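Local coordinates for actin-related protein 8 (Homo sapiens, PDB 4FO0) that binds ATP, has low basal ATPase activity, does not polymerise, and is a proposed core component of the INO80 chromatin-remodelling complex, at residues E216-I221 / S228-H233; R200-I205 / V560-D565. All coordinates share one frame; numbering follows the deposited sequence.

Contact 1 of 2, residues E216-I221 / S228-H233; sequences ELVNMI and SGIVVH
Ile230 sends its CD1 methyl from strand 229-234 into the angle between Val218 and Ile221, which sit one turn apart on helix 211-225. With CG1 anti to the backbone N (chi1 -176°) and chi2 also near 180°, the side chain is drawn out straight and ends in the CD1 methyl at the helix. There it meets CG1 of Ile221 at 3.9 Å, the two side chains crossing at about a right angle, and CG2 of Val218 at 4.1 Å. That same CG2 methyl of Val218 also reaches CG2 of Val232 at 3.7 Å, two residues further along the strand on the same face. Segment axes 9.2 Å apart at their closest, running at 154° to each other, fit the return strand of a right-handed beta-alpha-beta crossover, strand 200-205, helix 211-225, strand 229-234, in the actin fold. All four touching residues are buried and the layer is wholly apolar, yet the two segments bury only 167 Å² between them. The helix flank turned from this strand is less buried: Glu216 and Asn219, which point off the strand, are partly exposed. Asn219 OD1 is hydrogen-bonded to Trp577 NE1, while buried Met220 packs against helix 170-187, which covers another side of the helix.

Contact 2 of 2, residues R200-I205 / V560-D565; sequences RCILLI and VLACLD
Ile202 has its CG1 anti to the carbonyl carbon and beside the backbone N (chi1 -56°), which places CG2 beside the carbonyl carbon, and both branches are used against helix 553-563. On the helix, chi1 165° sends CG of Leu561 toward the strand, and chi2 60° sets its CD2 methyl beside Ile202. The result is a small three-residue apolar cluster. CD1 of Ile202 lies 4.0 Å from CB of Ala562 and 4.1 Å from CG of Leu561, so one methyl bears on two successive helix residues. The other branch adds a second point of contact, CG2 of Ile202 lying 4.1 Å from CD2 of Leu561. The side chains of Ile202 and Leu561 meet at a slant rather than lying alongside each other, and every approach is 4.0 Å or longer, which indicates ordinary van der Waals packing. Only 117 Å² is buried in all, and the nearest pair of CA atoms, those of Ile202 and Ala562, is 7.5 Å apart.

Burial is uneven across the cluster: Ile202 and Leu561 are buried, whereas Ala562 is partly exposed, with a glycerol, probably from the crystallisation liquor, about 5 Å from its side chain. Ile202 also packs on Ile17 of the neighbouring strand 17-21, and Leu561 also touches strand 229-234, through His233, and helix 235-243, through Tyr241. Beyond the contact, Leu561 O accepts a hydrogen bond from Thr567 OG1. Taken together, the geometry is that of a helix from the C-terminal part of the chain laid on a face of the mixed sheet that contains strands 17-21 and 200-205, an alpha-on-beta layer of the actin fold.

From the N terminus, strand 200-205 comes first and supplies one side of contact 2. Helix 211-225 and strand 229-234 follow, and contact 1 closes the short loop between them, with six residues separating its segments. Contact 2 closes only after a further long excursion, at helix 553-563, with 354 residues between its segments, so the small loop lies wholly within the large one. The centres of contact 1 and contact 2 are about 11 Å apart. Strands 200-205 and 229-234 are parallel neighbours in one sheet, joined by probable hydrogen bonds such as Val231 N to Cys201 O at 2.7 Å. Together the contacts tie the crossover helix and a late helix to that sheet.

Contact 1 of 2, residues E216-I221 / S228-H233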
ATOM      1  N   GLU A 216     -13.148  10.504  14.328  1.00 39.37           N
ATOM      2  CA  GLU A 216     -14.152   9.450  14.255  1.00 36.56           C
ATOM      3  C   GLU A 216     -13.621   8.067  14.603  1.00 38.50           C
ATOM      4  O   GLU A 216     -14.325   7.259  15.209  1.00 47.70           O
ATOM      5  CB  GLU A 216     -14.740   9.397  12.846  1.00 46.75           C
ATOM      6  CG  GLU A 216     -15.601  10.586  12.476  1.00 57.08           C
ATOM      7  CD  GLU A 216     -16.936  10.569  13.186  1.00 71.94           C
ATOM      8  OE1 GLU A 216     -17.243   9.549  13.846  1.00 75.31           O
ATOM      9  OE2 GLU A 216     -17.675  11.573  13.084  1.00 87.27           O
ATOM     10  N   LEU A 217     -12.395   7.786  14.184  1.00 35.07           N
ATOM     11  CA  LEU A 217     -11.797   6.473  14.375  1.00 35.60           C
ATOM     12  C   LEU A 217     -11.477   6.286  15.841  1.00 45.93           C
ATOM     13  O   LEU A 217     -11.806   5.263  16.446  1.00 44.52           O
ATOM     14  CB  LEU A 217     -10.515   6.349  13.547  1.00 26.29           C
ATOM     15  CG  LEU A 217     -10.750   6.151  12.049  1.00 44.85           C
ATOM     16  CD1 LEU A 217      -9.437   6.267  11.282  1.00 25.68           C
ATOM     17  CD2 LEU A 217     -11.428   4.809  11.782  1.00 22.95           C
ATOM     18  N   VAL A 218     -10.812   7.286  16.398  1.00 36.35           N
ATOM     19  CA  VAL A 218     -10.560   7.335  17.818  1.00 39.06           C
ATOM     20  C   VAL A 218     -11.863   7.127  18.577  1.00 44.21           C
ATOM     21  O   VAL A 218     -11.929   6.346  19.528  1.00 41.63           O
ATOM     22  CB  VAL A 218      -9.975   8.684  18.219  1.00 43.68           C
ATOM     23  CG1 VAL A 218      -9.938   8.800  19.733  1.00 38.25           C
ATOM     24  CG2 VAL A 218      -8.593   8.860  17.605  1.00 34.01           C
ATOM     25  N   ASN A 219     -12.914   7.820  18.157  1.00 40.52           N
ATOM     26  CA  ASN A 219     -14.183   7.648  18.837  1.00 41.33           C
ATOM     27  C   ASN A 219     -14.635   6.201  18.734  1.00 40.27           C
ATOM     28  O   ASN A 219     -15.136   5.614  19.690  1.00 41.75           O
ATOM     29  CB  ASN A 219     -15.246   8.607  18.305  1.00 36.37           C
ATOM     30  CG  ASN A 219     -16.560   8.460  19.036  1.00 44.29           C
ATOM     31  OD1 ASN A 219     -16.714   8.913  20.174  1.00 44.88           O
ATOM     32  ND2 ASN A 219     -17.513   7.802  18.396  1.00 43.75           N
ATOM     33  N   MET A 220     -14.422   5.619  17.565  1.00 38.14           N
ATOM     34  CA  MET A 220     -14.814   4.249  17.340  1.00 36.63           C
ATOM     35  C   MET A 220     -14.022   3.318  18.259  1.00 40.10           C
ATOM     36  O   MET A 220     -14.602   2.479  18.945  1.00 46.34           O
ATOM     37  CB  MET A 220     -14.634   3.868  15.867  1.00 36.77           C
ATOM     38  CG  MET A 220     -15.050   2.449  15.592  1.00 44.00           C
ATOM     39  SD  MET A 220     -14.300   1.710  14.143  1.00 60.32           S
ATOM     40  CE  MET A 220     -12.560   2.078  14.378  1.00 43.88           C
ATOM     41  N   ILE A 221     -12.700   3.464  18.271  1.00 27.63           N
ATOM     42  CA  ILE A 221     -11.848   2.632  19.123  1.00 41.18           C
ATOM     43  C   ILE A 221     -12.261   2.658  20.597  1.00 43.75           C
ATOM     44  O   ILE A 221     -12.439   1.617  21.232  1.00 39.70           O
ATOM     45  CB  ILE A 221     -10.384   3.089  19.079  1.00 45.28           C
ATOM     46  CG1 ILE A 221      -9.826   2.977  17.664  1.00 42.12           C
ATOM     47  CG2 ILE A 221      -9.571   2.245  20.021  1.00 33.54           C
ATOM     48  CD1 ILE A 221      -9.966   1.600  17.116  1.00 48.23           C
ATOM     49  N   SER A 228      -9.650   0.867  26.394  1.00 32.86           N
ATOM     50  CA  SER A 228      -9.676   1.779  27.524  1.00 50.40           C
ATOM     51  C   SER A 228      -8.840   3.005  27.234  1.00 43.99           C
ATOM     52  O   SER A 228      -9.078   4.087  27.786  1.00 50.55           O
ATOM     53  CB  SER A 228      -9.178   1.092  28.794  1.00 55.00           C
ATOM     54  OG  SER A 228      -7.820   0.754  28.659  1.00 48.03           O
ATOM     55  N   GLY A 229      -7.859   2.838  26.359  1.00 40.46           N
ATOM     56  CA  GLY A 229      -7.037   3.961  25.954  1.00 38.83           C
ATOM     57  C   GLY A 229      -6.448   3.749  24.580  1.00 33.11           C
ATOM     58  O   GLY A 229      -6.469   2.644  24.056  1.00 44.17           O
ATOM     59  N   ILE A 230      -5.899   4.813  24.011  1.00 38.90           N
ATOM     60  CA  ILE A 230      -5.379   4.780  22.663  1.00 37.76           C
ATOM     61  C   ILE A 230      -4.238   5.762  22.527  1.00 42.07           C
ATOM     62  O   ILE A 230      -4.176   6.770  23.234  1.00 40.08           O
ATOM     63  CB  ILE A 230      -6.467   5.199  21.638  1.00 45.94           C
ATOM     64  CG1 ILE A 230      -5.954   5.076  20.202  1.00 39.50           C
ATOM     65  CG2 ILE A 230      -6.905   6.636  21.878  1.00 25.10           C
ATOM     66  CD1 ILE A 230      -7.040   5.341  19.153  1.00 39.09           C
ATOM     67  N   VAL A 231      -3.337   5.457  21.606  1.00 39.48           N
ATOM     68  CA  VAL A 231      -2.335   6.411  21.166  1.00 42.37           C
ATOM     69  C   VAL A 231      -2.362   6.465  19.649  1.00 42.78           C
ATOM     70  O   VAL A 231      -2.271   5.440  18.966  1.00 39.44           O
ATOM     71  CB  VAL A 231      -0.924   6.009  21.594  1.00 40.95           C
ATOM     72  CG1 VAL A 231       0.082   6.916  20.918  1.00 39.37           C
ATOM     73  CG2 VAL A 231      -0.785   6.063  23.111  1.00 41.34           C
ATOM     74  N   VAL A 232      -2.477   7.667  19.115  1.00 43.78           N
ATOM     75  CA  VAL A 232      -2.464   7.830  17.677  1.00 41.82           C
ATOM     76  C   VAL A 232      -1.101   8.344  17.247  1.00 35.76           C
ATOM     77  O   VAL A 232      -0.544   9.231  17.883  1.00 45.16           O
ATOM     78  CB  VAL A 232      -3.550   8.811  17.226  1.00 36.42           C
ATOM     79  CG1 VAL A 232      -3.409   9.090  15.766  1.00 41.29           C
ATOM     80  CG2 VAL A 232      -4.906   8.246  17.534  1.00 28.47           C
ATOM     81  N   HIS A 233      -0.551   7.776  16.181  1.00 34.95           N
ATOM     82  CA  HIS A 233       0.681   8.308  15.632  1.00 39.99           C
ATOM     83  C   HIS A 233       0.723   8.160  14.116  1.00 42.21           C
ATOM     84  O   HIS A 233      -0.002   7.353  13.539  1.00 46.15           O
ATOM     85  CB  HIS A 233       1.884   7.622  16.266  1.00 46.26           C
ATOM     86  CG  HIS A 233       3.022   8.550  16.547  1.00 66.21           C
ATOM     87  ND1 HIS A 233       3.204   9.731  15.859  1.00 68.01           N
ATOM     88  CD2 HIS A 233       4.026   8.479  17.454  1.00 39.01           C
ATOM     89  CE1 HIS A 233       4.279  10.344  16.324  1.00 75.96           C
ATOM     90  NE2 HIS A 233       4.795   9.604  17.290  1.00 69.47           N
TER

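Contact 2 of 2, residues R200-I205 / V560-D565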
ATOM      1  N   ARG A 200      -5.316  -1.599  25.459  1.00 32.93           N
ATOM      2  CA  ARG A 200      -5.101  -0.296  24.880  1.00 43.80           C
ATOM      3  C   ARG A 200      -4.709  -0.474  23.424  1.00 45.10           C
ATOM      4  O   ARG A 200      -4.336  -1.569  22.988  1.00 39.61           O
ATOM      5  CB  ARG A 200      -4.003   0.453  25.624  1.00 37.80           C
ATOM      6  CG  ARG A 200      -4.499   1.104  26.889  1.00 39.56           C
ATOM      7  CD  ARG A 200      -3.345   1.698  27.662  1.00 46.26           C
ATOM      8  NE  ARG A 200      -2.354   0.674  27.965  1.00 49.89           N
ATOM      9  CZ  ARG A 200      -1.201   0.913  28.574  1.00 45.89           C
ATOM     10  NH1 ARG A 200      -0.904   2.149  28.951  1.00 46.05           N
ATOM     11  NH2 ARG A 200      -0.354  -0.080  28.804  1.00 44.29           N
ATOM     12  N   CYS A 201      -4.775   0.623  22.684  1.00 35.50           N
ATOM     13  CA  CYS A 201      -4.585   0.591  21.247  1.00 31.30           C
ATOM     14  C   CYS A 201      -3.579   1.619  20.729  1.00 33.22           C
ATOM     15  O   CYS A 201      -3.608   2.791  21.096  1.00 37.76           O
ATOM     16  CB  CYS A 201      -5.930   0.828  20.569  1.00 46.76           C
ATOM     17  SG  CYS A 201      -5.805   1.006  18.791  1.00 49.40           S
ATOM     18  N   ILE A 202      -2.689   1.175  19.857  1.00 34.13           N
ATOM     19  CA  ILE A 202      -1.895   2.111  19.089  1.00 29.86           C
ATOM     20  C   ILE A 202      -2.413   2.148  17.657  1.00 37.51           C
ATOM     21  O   ILE A 202      -2.349   1.147  16.938  1.00 32.79           O
ATOM     22  CB  ILE A 202      -0.443   1.694  19.066  1.00 38.86           C
ATOM     23  CG1 ILE A 202       0.079   1.550  20.510  1.00 38.82           C
ATOM     24  CG2 ILE A 202       0.347   2.675  18.208  1.00 28.01           C
ATOM     25  CD1 ILE A 202       1.191   2.503  20.875  1.00 34.85           C
ATOM     26  N   LEU A 203      -2.935   3.302  17.258  1.00 33.92           N
ATOM     27  CA  LEU A 203      -3.455   3.501  15.915  1.00 29.04           C
ATOM     28  C   LEU A 203      -2.498   4.299  15.028  1.00 39.91           C
ATOM     29  O   LEU A 203      -2.208   5.470  15.294  1.00 42.26           O
ATOM     30  CB  LEU A 203      -4.805   4.221  15.964  1.00 32.39           C
ATOM     31  CG  LEU A 203      -5.459   4.537  14.604  1.00 39.13           C
ATOM     32  CD1 LEU A 203      -5.693   3.270  13.785  1.00 27.35           C
ATOM     33  CD2 LEU A 203      -6.772   5.278  14.771  1.00 37.10           C
ATOM     34  N   LEU A 204      -2.017   3.669  13.964  1.00 36.86           N
ATOM     35  CA  LEU A 204      -1.187   4.370  12.995  1.00 34.59           C
ATOM     36  C   LEU A 204      -2.072   5.092  11.998  1.00 49.46           C
ATOM     37  O   LEU A 204      -3.059   4.534  11.514  1.00 42.88           O
ATOM     38  CB  LEU A 204      -0.320   3.389  12.237  1.00 28.17           C
ATOM     39  CG  LEU A 204       1.045   3.075  12.809  1.00 41.99           C
ATOM     40  CD1 LEU A 204       0.925   2.534  14.224  1.00 31.74           C
ATOM     41  CD2 LEU A 204       1.715   2.081  11.877  1.00 35.79           C
ATOM     42  N   ILE A 205      -1.713   6.327  11.679  1.00 42.46           N
ATOM     43  CA  ILE A 205      -2.485   7.111  10.737  1.00 35.83           C
ATOM     44  C   ILE A 205      -1.576   7.679   9.657  1.00 42.94           C
ATOM     45  O   ILE A 205      -0.364   7.762   9.836  1.00 40.61           O
ATOM     46  CB  ILE A 205      -3.227   8.260  11.430  1.00 35.33           C
ATOM     47  CG1 ILE A 205      -2.242   9.309  11.947  1.00 41.18           C
ATOM     48  CG2 ILE A 205      -4.053   7.739  12.559  1.00 31.33           C
ATOM     49  CD1 ILE A 205      -2.923  10.522  12.495  1.00 32.92           C
ATOM     50  N   VAL A 560       7.005  -0.973  18.864  1.00 38.39           N
ATOM     51  CA  VAL A 560       8.138  -0.324  19.493  1.00 46.37           C
ATOM     52  C   VAL A 560       7.733   0.938  20.221  1.00 41.13           C
ATOM     53  O   VAL A 560       8.288   1.260  21.260  1.00 51.08           O
ATOM     54  CB  VAL A 560       9.198   0.057  18.462  1.00 40.95           C
ATOM     55  CG1 VAL A 560      10.107   1.120  19.035  1.00 34.85           C
ATOM     56  CG2 VAL A 560       9.988  -1.166  18.069  1.00 39.15           C
ATOM     57  N   LEU A 561       6.775   1.658  19.659  1.00 45.55           N
ATOM     58  CA  LEU A 561       6.303   2.906  20.245  1.00 49.46           C
ATOM     59  C   LEU A 561       5.641   2.670  21.608  1.00 46.58           C
ATOM     60  O   LEU A 561       5.626   3.548  22.473  1.00 53.89           O
ATOM     61  CB  LEU A 561       5.321   3.589  19.284  1.00 45.40           C
ATOM     62  CG  LEU A 561       4.470   4.717  19.863  1.00 36.31           C
ATOM     63  CD1 LEU A 561       5.378   5.799  20.368  1.00 36.40           C
ATOM     64  CD2 LEU A 561       3.496   5.264  18.828  1.00 44.64           C
ATOM     65  N   ALA A 562       5.096   1.476  21.793  1.00 42.17           N
ATOM     66  CA  ALA A 562       4.389   1.140  23.027  1.00 63.08           C
ATOM     67  C   ALA A 562       5.347   0.992  24.211  1.00 59.90           C
ATOM     68  O   ALA A 562       4.983   1.264  25.351  1.00 65.40           O
ATOM     69  CB  ALA A 562       3.560  -0.133  22.834  1.00 42.89           C
ATOM     70  N   CYS A 563       6.571   0.566  23.917  1.00 52.94           N
ATOM     71  CA  CYS A 563       7.617   0.385  24.912  1.00 55.23           C
ATOM     72  C   CYS A 563       8.278   1.698  25.332  1.00 49.58           C
ATOM     73  O   CYS A 563       8.926   1.756  26.369  1.00 57.86           O
ATOM     74  CB  CYS A 563       8.698  -0.557  24.367  1.00 61.38           C
ATOM     75  SG  CYS A 563       8.122  -2.199  23.836  1.00 92.50           S
ATOM     76  N   LEU A 564       8.132   2.744  24.526  1.00 49.58           N
ATOM     77  CA  LEU A 564       8.832   4.005  24.800  1.00 45.79           C
ATOM     78  C   LEU A 564       8.363   4.710  26.071  1.00 49.85           C
ATOM     79  O   LEU A 564       7.184   4.694  26.432  1.00 59.79           O
ATOM     80  CB  LEU A 564       8.756   4.974  23.619  1.00 44.98           C
ATOM     81  CG  LEU A 564       9.324   4.580  22.254  1.00 49.58           C
ATOM     82  CD1 LEU A 564       9.251   5.779  21.315  1.00 31.79           C
ATOM     83  CD2 LEU A 564      10.753   4.048  22.348  1.00 31.28           C
ATOM     84  N   ASP A 565       9.320   5.332  26.737  1.00 49.21           N
ATOM     85  CA  ASP A 565       9.101   5.986  28.007  1.00 56.52           C
ATOM     86  C   ASP A 565       8.222   7.224  27.845  1.00 54.98           C
ATOM     87  O   ASP A 565       7.304   7.454  28.637  1.00 51.64           O
ATOM     88  CB  ASP A 565      10.458   6.364  28.606  1.00 66.98           C
ATOM     89  CG  ASP A 565      10.362   6.780  30.057  1.00 73.22           C
ATOM     90  OD1 ASP A 565       9.698   6.060  30.841  1.00 57.40           O
ATOM     91  OD2 ASP A 565      10.952   7.830  30.410  1.00 78.64           O
TER